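PDB 1OZ9: endoribonuclease YbeY from Aquifex aeolicus, which probably acts as a zinc-dependent endoribonuclease specific for single-stranded RNA, in ribosome quality control and maturation of the 3' end of 16S rRNA. Local coordinates for residues K19-A29 with L105-I113; N40-D50 with Y81-D92. All coordinates share one frame; numbering follows the deposited sequence.

Interaction 1. Residues K19-A29 with L105-I113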
loop_
_atom_site.group_PDB
_atom_site.type_symbol
_atom_site.label_atom_id
_atom_site.label_comp_id
_atom_site.label_asym_id
_atom_site.label_seq_id
_atom_site.Cartn_x
_atom_site.Cartn_y
_atom_site.Cartn_z
ATOM N N LYS A 19 0.994 2.652 15.872
ATOM C CA LYS A 19 0.601 1.441 16.571
ATOM C C LYS A 19 1.288 0.194 16.020
ATOM O O LYS A 19 1.508 -0.773 16.751
ATOM C CB LYS A 19 -0.935 1.272 16.573
ATOM C CG LYS A 19 -1.430 0.714 17.850
ATOM C CD LYS A 19 -2.899 1.024 18.144
ATOM C CE LYS A 19 -3.270 0.328 19.447
ATOM N NZ LYS A 19 -4.579 0.645 20.097
ATOM N N VAL A 20 1.655 0.239 14.749
ATOM C CA VAL A 20 2.379 -0.847 14.102
ATOM C C VAL A 20 3.853 -0.455 13.941
ATOM O O VAL A 20 4.183 0.639 13.450
ATOM C CB VAL A 20 1.759 -1.166 12.726
ATOM C CG1 VAL A 20 2.593 -2.207 11.952
ATOM C CG2 VAL A 20 0.285 -1.608 12.886
ATOM N N ARG A 21 4.737 -1.349 14.353
ATOM C CA ARG A 21 6.166 -1.113 14.281
ATOM C C ARG A 21 6.709 -0.741 12.901
ATOM O O ARG A 21 6.360 -1.343 11.886
ATOM C CB ARG A 21 6.917 -2.339 14.821
ATOM C CG ARG A 21 6.855 -2.470 16.334
ATOM C CD ARG A 21 7.388 -3.784 16.866
ATOM N NE ARG A 21 8.510 -4.330 16.098
ATOM C CZ ARG A 21 8.784 -5.644 16.015
ATOM N NH1 ARG A 21 8.016 -6.540 16.666
ATOM N NH2 ARG A 21 9.826 -6.067 15.295
ATOM N N LYS A 22 7.599 0.242 12.878
ATOM C CA LYS A 22 8.177 0.699 11.625
ATOM C C LYS A 22 8.915 -0.407 10.875
ATOM O O LYS A 22 8.821 -0.508 9.648
ATOM C CB LYS A 22 9.157 1.881 11.886
ATOM C CG LYS A 22 9.728 2.464 10.554
ATOM C CD LYS A 22 11.026 3.243 10.809
ATOM C CE LYS A 22 11.705 3.753 9.500
ATOM N NZ LYS A 22 12.909 4.598 9.848
ATOM N N ASP A 23 9.685 -1.199 11.622
ATOM C CA ASP A 23 10.449 -2.272 10.992
ATOM C C ASP A 23 9.563 -3.358 10.397
ATOM O O ASP A 23 9.951 -4.011 9.420
ATOM C CB ASP A 23 11.506 -2.858 11.941
ATOM C CG ASP A 23 10.913 -3.462 13.225
ATOM O OD1 ASP A 23 9.773 -3.146 13.645
ATOM O OD2 ASP A 23 11.563 -4.275 13.906
ATOM N N LYS A 24 8.377 -3.556 10.956
ATOM C CA LYS A 24 7.470 -4.562 10.390
ATOM C C LYS A 24 6.897 -4.072 9.055
ATOM O O LYS A 24 6.788 -4.835 8.090
ATOM C CB LYS A 24 6.320 -4.905 11.349
ATOM C CG LYS A 24 6.697 -5.902 12.419
ATOM C CD LYS A 24 5.447 -6.347 13.248
ATOM C CE LYS A 24 5.781 -7.497 14.179
ATOM N NZ LYS A 24 4.792 -7.724 15.307
ATOM N N ILE A 25 6.510 -2.799 9.019
ATOM C CA ILE A 25 5.980 -2.225 7.815
ATOM C C ILE A 25 7.074 -2.268 6.759
ATOM O O ILE A 25 6.815 -2.598 5.582
ATOM C CB ILE A 25 5.484 -0.781 8.066
ATOM C CG1 ILE A 25 4.164 -0.812 8.874
ATOM C CG2 ILE A 25 5.294 -0.040 6.768
ATOM C CD1 ILE A 25 3.858 0.515 9.528
ATOM N N GLU A 26 8.294 -1.925 7.154
ATOM C CA GLU A 26 9.392 -1.914 6.191
ATOM C C GLU A 26 9.617 -3.314 5.597
ATOM O O GLU A 26 9.760 -3.465 4.363
ATOM C CB GLU A 26 10.684 -1.409 6.845
ATOM C CG GLU A 26 11.655 -0.829 5.842
ATOM C CD GLU A 26 12.943 -0.284 6.475
ATOM O OE1 GLU A 26 12.889 0.344 7.573
ATOM O OE2 GLU A 26 14.006 -0.481 5.854
ATOM N N LYS A 27 9.670 -4.321 6.476
ATOM C CA LYS A 27 9.843 -5.718 6.083
ATOM C C LYS A 27 8.720 -6.224 5.141
ATOM O O LYS A 27 9.037 -6.822 4.102
ATOM C CB LYS A 27 10.056 -6.648 7.296
ATOM C CG LYS A 27 9.772 -8.166 7.040
ATOM C CD LYS A 27 9.956 -9.029 8.303
ATOM C CE LYS A 27 9.035 -10.288 8.341
ATOM N NZ LYS A 27 9.745 -11.616 8.180
ATOM N N TRP A 28 7.446 -5.989 5.479
ATOM C CA TRP A 28 6.334 -6.392 4.606
ATOM C C TRP A 28 6.499 -5.766 3.224
ATOM O O TRP A 28 6.348 -6.437 2.203
ATOM C CB TRP A 28 4.978 -5.945 5.165
ATOM C CG TRP A 28 4.595 -6.705 6.389
ATOM C CD1 TRP A 28 4.907 -7.987 6.684
ATOM C CD2 TRP A 28 3.840 -6.214 7.479
ATOM N NE1 TRP A 28 4.356 -8.353 7.893
ATOM C CE2 TRP A 28 3.720 -7.264 8.417
ATOM C CE3 TRP A 28 3.245 -4.988 7.767
ATOM C CZ2 TRP A 28 3.037 -7.119 9.621
ATOM C CZ3 TRP A 28 2.554 -4.858 8.962
ATOM C CH2 TRP A 28 2.465 -5.911 9.868
ATOM N N ALA A 29 6.808 -4.473 3.209
ATOM C CA ALA A 29 6.989 -3.769 1.946
ATOM C C ALA A 29 8.169 -4.351 1.146
ATOM O O ALA A 29 8.031 -4.574 -0.076
ATOM C CB ALA A 29 7.156 -2.280 2.173
ATOM N N LEU A 105 -4.901 -5.407 13.647
ATOM C CA LEU A 105 -4.504 -4.189 12.947
ATOM C C LEU A 105 -3.288 -4.468 12.056
ATOM O O LEU A 105 -3.200 -3.987 10.898
ATOM C CB LEU A 105 -4.186 -3.071 13.938
ATOM C CG LEU A 105 -3.579 -1.803 13.318
ATOM C CD1 LEU A 105 -4.557 -1.198 12.361
ATOM C CD2 LEU A 105 -3.258 -0.792 14.423
ATOM N N GLU A 106 -2.354 -5.255 12.583
ATOM C CA GLU A 106 -1.150 -5.576 11.811
ATOM C C GLU A 106 -1.551 -6.307 10.559
ATOM O O GLU A 106 -1.029 -6.022 9.492
ATOM C CB GLU A 106 -0.156 -6.439 12.589
ATOM C CG GLU A 106 0.455 -5.704 13.759
ATOM C CD GLU A 106 1.670 -6.397 14.361
ATOM O OE1 GLU A 106 2.170 -7.398 13.792
ATOM O OE2 GLU A 106 2.121 -5.930 15.425
ATOM N N GLU A 107 -2.483 -7.249 10.687
ATOM C CA GLU A 107 -2.907 -7.978 9.506
ATOM C C GLU A 107 -3.555 -7.028 8.492
ATOM O O GLU A 107 -3.298 -7.137 7.286
ATOM C CB GLU A 107 -3.848 -9.128 9.862
ATOM C CG GLU A 107 -4.380 -9.870 8.637
ATOM C CD GLU A 107 -3.322 -10.691 7.886
ATOM O OE1 GLU A 107 -2.352 -11.181 8.510
ATOM O OE2 GLU A 107 -3.468 -10.860 6.650
ATOM N N GLU A 108 -4.352 -6.076 8.968
ATOM C CA GLU A 108 -5.028 -5.144 8.058
ATOM C C GLU A 108 -4.020 -4.205 7.388
ATOM O O GLU A 108 -4.096 -3.918 6.176
ATOM C CB GLU A 108 -6.136 -4.359 8.787
ATOM C CG GLU A 108 -6.927 -3.383 7.898
ATOM C CD GLU A 108 -7.751 -4.078 6.809
ATOM O OE1 GLU A 108 -7.890 -5.334 6.836
ATOM O OE2 GLU A 108 -8.273 -3.360 5.917
ATOM N N VAL A 109 -3.055 -3.727 8.165
ATOM C CA VAL A 109 -2.057 -2.856 7.577
ATOM C C VAL A 109 -1.209 -3.579 6.526
ATOM O O VAL A 109 -0.888 -3.022 5.477
ATOM C CB VAL A 109 -1.198 -2.207 8.670
ATOM C CG1 VAL A 109 0.003 -1.480 8.039
ATOM C CG2 VAL A 109 -2.105 -1.246 9.469
ATOM N N LYS A 110 -0.833 -4.808 6.825
ATOM C CA LYS A 110 -0.067 -5.637 5.897
ATOM C C LYS A 110 -0.835 -5.806 4.575
ATOM O O LYS A 110 -0.281 -5.635 3.463
ATOM C CB LYS A 110 0.211 -7.016 6.509
ATOM C CG LYS A 110 0.994 -7.979 5.576
ATOM C CD LYS A 110 1.282 -9.325 6.262
ATOM C CE LYS A 110 0.038 -10.166 6.373
ATOM N NZ LYS A 110 0.259 -11.459 7.113
ATOM N N ARG A 111 -2.117 -6.102 4.697
ATOM C CA ARG A 111 -2.965 -6.307 3.528
ATOM C C ARG A 111 -3.128 -5.027 2.705
ATOM O O ARG A 111 -3.185 -5.070 1.462
ATOM C CB ARG A 111 -4.322 -6.847 3.954
ATOM C CG ARG A 111 -4.294 -8.356 4.338
ATOM C CD ARG A 111 -5.655 -8.897 4.789
ATOM N NE ARG A 111 -5.600 -10.163 5.521
ATOM C CZ ARG A 111 -6.682 -10.939 5.773
ATOM N NH1 ARG A 111 -7.885 -10.586 5.317
ATOM N NH2 ARG A 111 -6.567 -12.075 6.476
ATOM N N LEU A 112 -3.196 -3.899 3.391
ATOM C CA LEU A 112 -3.349 -2.624 2.734
ATOM C C LEU A 112 -2.054 -2.226 2.031
ATOM O O LEU A 112 -2.095 -1.577 0.988
ATOM C CB LEU A 112 -3.766 -1.534 3.737
ATOM C CG LEU A 112 -5.232 -1.655 4.192
ATOM C CD1 LEU A 112 -5.519 -0.734 5.357
ATOM C CD2 LEU A 112 -6.251 -1.369 3.042
ATOM N N ILE A 113 -0.907 -2.583 2.607
ATOM C CA ILE A 113 0.369 -2.307 1.927
ATOM C C ILE A 113 0.427 -3.041 0.607
ATOM O O ILE A 113 0.791 -2.474 -0.421
ATOM C CB ILE A 113 1.531 -2.768 2.804
ATOM C CG1 ILE A 113 1.710 -1.775 3.944
ATOM C CG2 ILE A 113 2.850 -2.856 1.991
ATOM C CD1 ILE A 113 2.584 -2.313 5.088
HETATM O O HOH W 1 3.777 -4.089 15.578
#
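The indole of Trp28 meets the aliphatic chain of Lys110 over one face: Lys110 CB stands 3.8 Å from the centroid of the six-membered ring, 9° off the ring normal, a CH-pi contact. Farther along, Lys110 CD comes within 3.6 Å of Trp28 NE1. The opposite face carries, toward its rim, the carbonyl O of Lys24 from the preceding turn of the same helix. At the edge sits the methyl Ile113 CD1, 3.8 Å from Trp28 CE3, while Glu106 O and Val109 CG1 approach obliquely. Trp28 is thus a knob in a hole made by Glu106, Val109, Lys110 and Ile113, and a broad ring suits this place because the two helix segments, crossing at -38°, keep their axes 10.0 Å apart. With the indole cut back to an alanine, the hole is likely to lose its filling and the Lys110 methylenes the ring they lie on.

Deeper in, Ile25 and Val20 take over with branched side chains. Ile25 CG2 meets Ile113 CD1 at 3.9 Å, and Val20 CG2, placed anti to its carbonyl carbon, touches both Leu105 and Val109. Ile25 also rests on strands 10-15 and 41-48, so this side of the helix pair faces the sheet.

On the outer side Lys24 NZ reaches Glu106 OE1 at 3.0 Å, on the oxygen's syn lone pair, with a weak second bond to OE2. A water bridges Glu106 OE2 to Arg21 N, at the N-cap position of helix 22-35. Lys110 lays its extended first methylenes on Trp28, and the bend at chi3 (73°) then turns its ammonium to Glu107, which also pairs with Arg111. Long side chains therefore serve twice, burying carbon against the neighbouring helix while their charges are matched at the outer edge of the contact.

Interaction 2. Residues N40-D50 with Y81-D92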
loop_
_atom_site.group_PDB
_atom_site.type_symbol
_atom_site.label_atom_id
_atom_site.label_comp_id
_atom_site.label_asym_id
_atom_site.label_seq_id
_atom_site.Cartn_x
_atom_site.Cartn_y
_atom_site.Cartn_z
ATOM N N ASN A 40 16.023 -2.356 -7.383
ATOM C CA ASN A 40 16.375 -0.964 -7.566
ATOM C C ASN A 40 15.236 0.033 -7.737
ATOM O O ASN A 40 15.335 0.926 -8.589
ATOM C CB ASN A 40 17.205 -0.856 -8.799
ATOM C CG ASN A 40 18.560 -0.397 -8.519
ATOM O OD1 ASN A 40 19.084 -0.577 -7.409
ATOM N ND2 ASN A 40 19.155 0.242 -9.510
ATOM N N VAL A 41 14.170 -0.114 -6.962
ATOM C CA VAL A 41 13.106 0.846 -7.004
ATOM C C VAL A 41 12.947 1.462 -5.635
ATOM O O VAL A 41 13.421 0.912 -4.634
ATOM C CB VAL A 41 11.745 0.224 -7.443
ATOM C CG1 VAL A 41 11.887 -0.448 -8.834
ATOM C CG2 VAL A 41 11.267 -0.770 -6.398
ATOM N N GLU A 42 12.295 2.612 -5.595
ATOM C CA GLU A 42 12.019 3.303 -4.337
ATOM C C GLU A 42 10.527 3.296 -4.066
ATOM O O GLU A 42 9.725 3.523 -4.974
ATOM C CB GLU A 42 12.550 4.743 -4.381
ATOM C CG GLU A 42 12.263 5.556 -3.102
ATOM C CD GLU A 42 12.698 6.999 -3.279
ATOM O OE1 GLU A 42 11.834 7.907 -3.227
ATOM O OE2 GLU A 42 13.910 7.217 -3.523
ATOM N N LEU A 43 10.144 3.008 -2.830
ATOM C CA LEU A 43 8.733 2.978 -2.465
ATOM C C LEU A 43 8.611 3.708 -1.149
ATOM O O LEU A 43 9.383 3.414 -0.233
ATOM C CB LEU A 43 8.309 1.536 -2.209
ATOM C CG LEU A 43 6.942 1.333 -1.568
ATOM C CD1 LEU A 43 5.846 1.850 -2.521
ATOM C CD2 LEU A 43 6.726 -0.153 -1.244
ATOM N N SER A 44 7.662 4.638 -1.046
ATOM C CA SER A 44 7.412 5.296 0.227
ATOM C C SER A 44 6.091 4.789 0.807
ATOM O O SER A 44 5.112 4.618 0.067
ATOM C CB SER A 44 7.408 6.817 0.075
ATOM O OG SER A 44 8.722 7.264 -0.281
ATOM N N VAL A 45 6.087 4.508 2.112
ATOM C CA VAL A 45 4.862 4.082 2.780
ATOM C C VAL A 45 4.564 5.069 3.908
ATOM O O VAL A 45 5.444 5.330 4.760
ATOM C CB VAL A 45 4.977 2.662 3.320
ATOM C CG1 VAL A 45 3.650 2.244 3.991
ATOM C CG2 VAL A 45 5.354 1.679 2.173
ATOM N N TYR A 46 3.363 5.652 3.926
ATOM C CA TYR A 46 3.032 6.621 4.981
ATOM C C TYR A 46 1.860 6.081 5.781
ATOM O O TYR A 46 0.849 5.699 5.191
ATOM C CB TYR A 46 2.654 7.961 4.349
ATOM C CG TYR A 46 2.417 9.140 5.293
ATOM C CD1 TYR A 46 3.072 9.251 6.514
ATOM C CD2 TYR A 46 1.545 10.172 4.924
ATOM C CE1 TYR A 46 2.859 10.344 7.344
ATOM C CE2 TYR A 46 1.325 11.257 5.734
ATOM C CZ TYR A 46 1.979 11.355 6.940
ATOM O OH TYR A 46 1.734 12.466 7.727
ATOM N N ILE A 47 1.993 6.007 7.103
ATOM C CA ILE A 47 0.847 5.607 7.931
ATOM C C ILE A 47 0.341 6.869 8.631
ATOM O O ILE A 47 1.049 7.465 9.464
ATOM C CB ILE A 47 1.204 4.563 8.999
ATOM C CG1 ILE A 47 1.895 3.329 8.404
ATOM C CG2 ILE A 47 -0.053 4.181 9.796
ATOM C CD1 ILE A 47 1.090 2.561 7.319
ATOM N N THR A 48 -0.876 7.289 8.302
ATOM C CA THR A 48 -1.384 8.535 8.842
ATOM C C THR A 48 -2.778 8.361 9.424
ATOM O O THR A 48 -3.143 7.240 9.810
ATOM C CB THR A 48 -1.282 9.651 7.756
ATOM O OG1 THR A 48 -1.673 10.909 8.295
ATOM C CG2 THR A 48 -2.236 9.395 6.571
ATOM N N ASP A 49 -3.537 9.448 9.515
ATOM C CA ASP A 49 -4.872 9.413 10.134
ATOM C C ASP A 49 -5.987 9.735 9.146
ATOM O O ASP A 49 -5.728 10.066 7.995
ATOM C CB ASP A 49 -4.962 10.378 11.319
ATOM C CG ASP A 49 -4.766 11.844 10.916
ATOM O OD1 ASP A 49 -4.664 12.169 9.715
ATOM O OD2 ASP A 49 -4.697 12.758 11.762
ATOM N N ASP A 50 -7.229 9.661 9.608
ATOM C CA ASP A 50 -8.377 9.905 8.736
ATOM C C ASP A 50 -8.426 11.320 8.176
ATOM O O ASP A 50 -8.832 11.525 7.019
ATOM C CB ASP A 50 -9.697 9.583 9.460
ATOM C CG ASP A 50 -10.136 8.152 9.235
ATOM O OD1 ASP A 50 -9.390 7.410 8.545
ATOM O OD2 ASP A 50 -11.198 7.671 9.695
ATOM N N TYR A 81 17.647 3.585 -11.445
ATOM C CA TYR A 81 16.918 3.590 -10.168
ATOM C C TYR A 81 15.585 4.203 -10.503
ATOM O O TYR A 81 15.566 5.235 -11.141
ATOM C CB TYR A 81 17.647 4.533 -9.206
ATOM C CG TYR A 81 17.058 4.729 -7.839
ATOM C CD1 TYR A 81 17.248 3.785 -6.847
ATOM C CD2 TYR A 81 16.371 5.897 -7.508
ATOM C CE1 TYR A 81 16.728 3.972 -5.566
ATOM C CE2 TYR A 81 15.865 6.101 -6.220
ATOM C CZ TYR A 81 16.066 5.125 -5.252
ATOM O OH TYR A 81 15.594 5.279 -3.973
ATOM N N LYS A 82 14.475 3.594 -10.110
ATOM C CA LYS A 82 13.162 4.147 -10.464
ATOM C C LYS A 82 12.290 4.354 -9.214
ATOM O O LYS A 82 12.220 3.475 -8.360
ATOM C CB LYS A 82 12.436 3.227 -11.440
ATOM C CG LYS A 82 11.089 3.802 -12.013
ATOM C CD LYS A 82 10.635 2.938 -13.219
ATOM C CE LYS A 82 9.356 3.425 -13.879
ATOM N NZ LYS A 82 9.565 4.665 -14.620
ATOM N N ILE A 83 11.686 5.531 -9.099
ATOM C CA ILE A 83 10.806 5.861 -7.971
ATOM C C ILE A 83 9.395 5.414 -8.306
ATOM O O ILE A 83 8.773 5.938 -9.255
ATOM C CB ILE A 83 10.872 7.358 -7.702
ATOM C CG1 ILE A 83 12.343 7.747 -7.397
ATOM C CG2 ILE A 83 9.932 7.737 -6.502
ATOM C CD1 ILE A 83 12.754 9.091 -7.992
ATOM N N LEU A 84 8.904 4.419 -7.586
ATOM C CA LEU A 84 7.592 3.854 -7.893
ATOM C C LEU A 84 6.506 4.784 -7.423
ATOM O O LEU A 84 5.533 5.051 -8.157
ATOM C CB LEU A 84 7.388 2.518 -7.222
ATOM C CG LEU A 84 8.220 1.294 -7.576
ATOM C CD1 LEU A 84 7.504 0.071 -6.940
ATOM C CD2 LEU A 84 8.403 1.159 -9.112
ATOM N N GLY A 85 6.676 5.297 -6.205
ATOM C CA GLY A 85 5.742 6.270 -5.689
ATOM C C GLY A 85 5.355 5.991 -4.255
ATOM O O GLY A 85 6.102 5.325 -3.515
ATOM N N ASP A 86 4.189 6.494 -3.868
ATOM C CA ASP A 86 3.773 6.423 -2.471
ATOM C C ASP A 86 2.536 5.592 -2.218
ATOM O O ASP A 86 1.608 5.602 -3.014
ATOM C CB ASP A 86 3.410 7.821 -1.961
ATOM C CG ASP A 86 4.522 8.821 -2.156
ATOM O OD1 ASP A 86 5.687 8.417 -2.057
ATOM O OD2 ASP A 86 4.306 10.014 -2.437
ATOM N N VAL A 87 2.513 4.959 -1.053
ATOM C CA VAL A 87 1.307 4.275 -0.556
ATOM C C VAL A 87 0.990 4.947 0.772
ATOM O O VAL A 87 1.865 5.041 1.635
ATOM C CB VAL A 87 1.536 2.802 -0.292
ATOM C CG1 VAL A 87 0.327 2.207 0.407
ATOM C CG2 VAL A 87 1.763 2.059 -1.639
ATOM N N VAL A 88 -0.241 5.433 0.931
ATOM C CA VAL A 88 -0.629 6.138 2.150
ATOM C C VAL A 88 -1.815 5.381 2.761
ATOM O O VAL A 88 -2.832 5.189 2.075
ATOM C CB VAL A 88 -1.087 7.572 1.806
ATOM C CG1 VAL A 88 -1.512 8.341 3.080
ATOM C CG2 VAL A 88 0.020 8.319 1.069
ATOM N N ILE A 89 -1.703 5.014 4.053
ATOM C CA ILE A 89 -2.711 4.223 4.737
ATOM C C ILE A 89 -3.189 4.959 5.975
ATOM O O ILE A 89 -2.379 5.555 6.684
ATOM C CB ILE A 89 -2.045 2.907 5.182
ATOM C CG1 ILE A 89 -1.789 2.053 3.936
ATOM C CG2 ILE A 89 -2.917 2.180 6.239
ATOM C CD1 ILE A 89 -0.888 0.835 4.162
ATOM N N SER A 90 -4.481 4.927 6.241
ATOM C CA SER A 90 -4.973 5.540 7.461
ATOM C C SER A 90 -5.083 4.465 8.525
ATOM O O SER A 90 -5.838 3.489 8.381
ATOM C CB SER A 90 -6.360 6.159 7.283
ATOM O OG SER A 90 -6.861 6.534 8.582
ATOM N N GLN A 91 -4.343 4.656 9.604
ATOM C CA GLN A 91 -4.475 3.764 10.737
ATOM C C GLN A 91 -5.894 3.765 11.295
ATOM O O GLN A 91 -6.384 2.737 11.730
ATOM C CB GLN A 91 -3.480 4.150 11.851
ATOM C CG GLN A 91 -3.565 3.221 13.037
ATOM C CD GLN A 91 -2.615 3.652 14.150
ATOM O OE1 GLN A 91 -3.025 4.258 15.154
ATOM N NE2 GLN A 91 -1.364 3.343 13.970
ATOM N N ASP A 92 -6.535 4.932 11.321
ATOM C CA ASP A 92 -7.885 5.053 11.858
ATOM C C ASP A 92 -8.852 4.137 11.122
ATOM O O ASP A 92 -9.661 3.431 11.733
ATOM C CB ASP A 92 -8.416 6.466 11.689
ATOM C CG ASP A 92 -7.703 7.482 12.550
ATOM O OD1 ASP A 92 -7.044 7.099 13.564
ATOM O OD2 ASP A 92 -7.765 8.700 12.273
#
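Strands 41-48 and 81-90 are the two inner strands of the four-stranded mixed sheet, and they run parallel, Val45 beside Val87 and Tyr46 beside Val88. Backbone bonds pass in both directions: Tyr46 N donates to Val87 O at 2.8 Å and Tyr46 O accepts from Ile89 N. The regular pairing is interrupted at Leu84 and Gly85. Glu42 O takes the N-H of Leu84, Ser44 N donates to Gly85 O, and Gly85 N is buried without a partner. Gly85 suits this kink, since at its phi of 136° a beta carbon would be jammed against the preceding carbonyl oxygen. Leu84 turns its CG onto Val41 CB, 3.7 Å away.

As expected of the metalloproteinase-like fold to which YbeY belongs, the sheet is packed against helices. Leu43 and Ile89 reach helix 105-120, which carries the predicted zinc ligands His115 and His119. Beta-branched residues suit this face: Ile47 CD1 lies 3.8 Å from Ile89 CB, the two chains side by side and pointing the same way. On the other face Val88 CG1 touches both Tyr46 CD2 and, at 3.7 Å, Thr48 CG2. The hydroxyls of Tyr46 and Thr48 both bond to Glu52.

Near the start of the strands, Tyr81 OH donates to the anti lone pair of Glu42 OE2 at 2.6 Å. Glu42 gets there with CG anti to its backbone N (chi1 178°) and the chain extended, its carboxylate turned 64° from the ring.

Where the strands give way to helices, Asp50 N donates to Asp92 OD2 at 2.9 Å, from above the carboxylate plane. Ser90 OG donates to Asp50 OD1 at 2.7 Å and also caps Thr93 N. The nearby carboxylates of Asp50 and Asp92 would probably repel; Arg96, in a salt bridge with Asp50 OD2, is likely to offset this.

How the interactions relate
From the N terminus, the chain passes strand 10-15 and enters 19-29, the first half of interaction 1, whose helix leads into strand 41-48 of interaction 2. After helix 50-61 and strand 69-78 it returns as 81-92, closing the inner loop with a parallel strand pair. Helix 91-101 then carries it to 105-113, which closes the outer loop, 76 residues from the end of 19-29. Interaction 2 is therefore nested within interaction 1. The centres of the two contacts lie about 12 Å apart, and their side chains touch: Ile25 packs on Ile47 and Ile113 on Ile89, so the helices of interaction 1 rest on the strands of interaction 2, joining helix layer and sheet through a shared hydrophobic core.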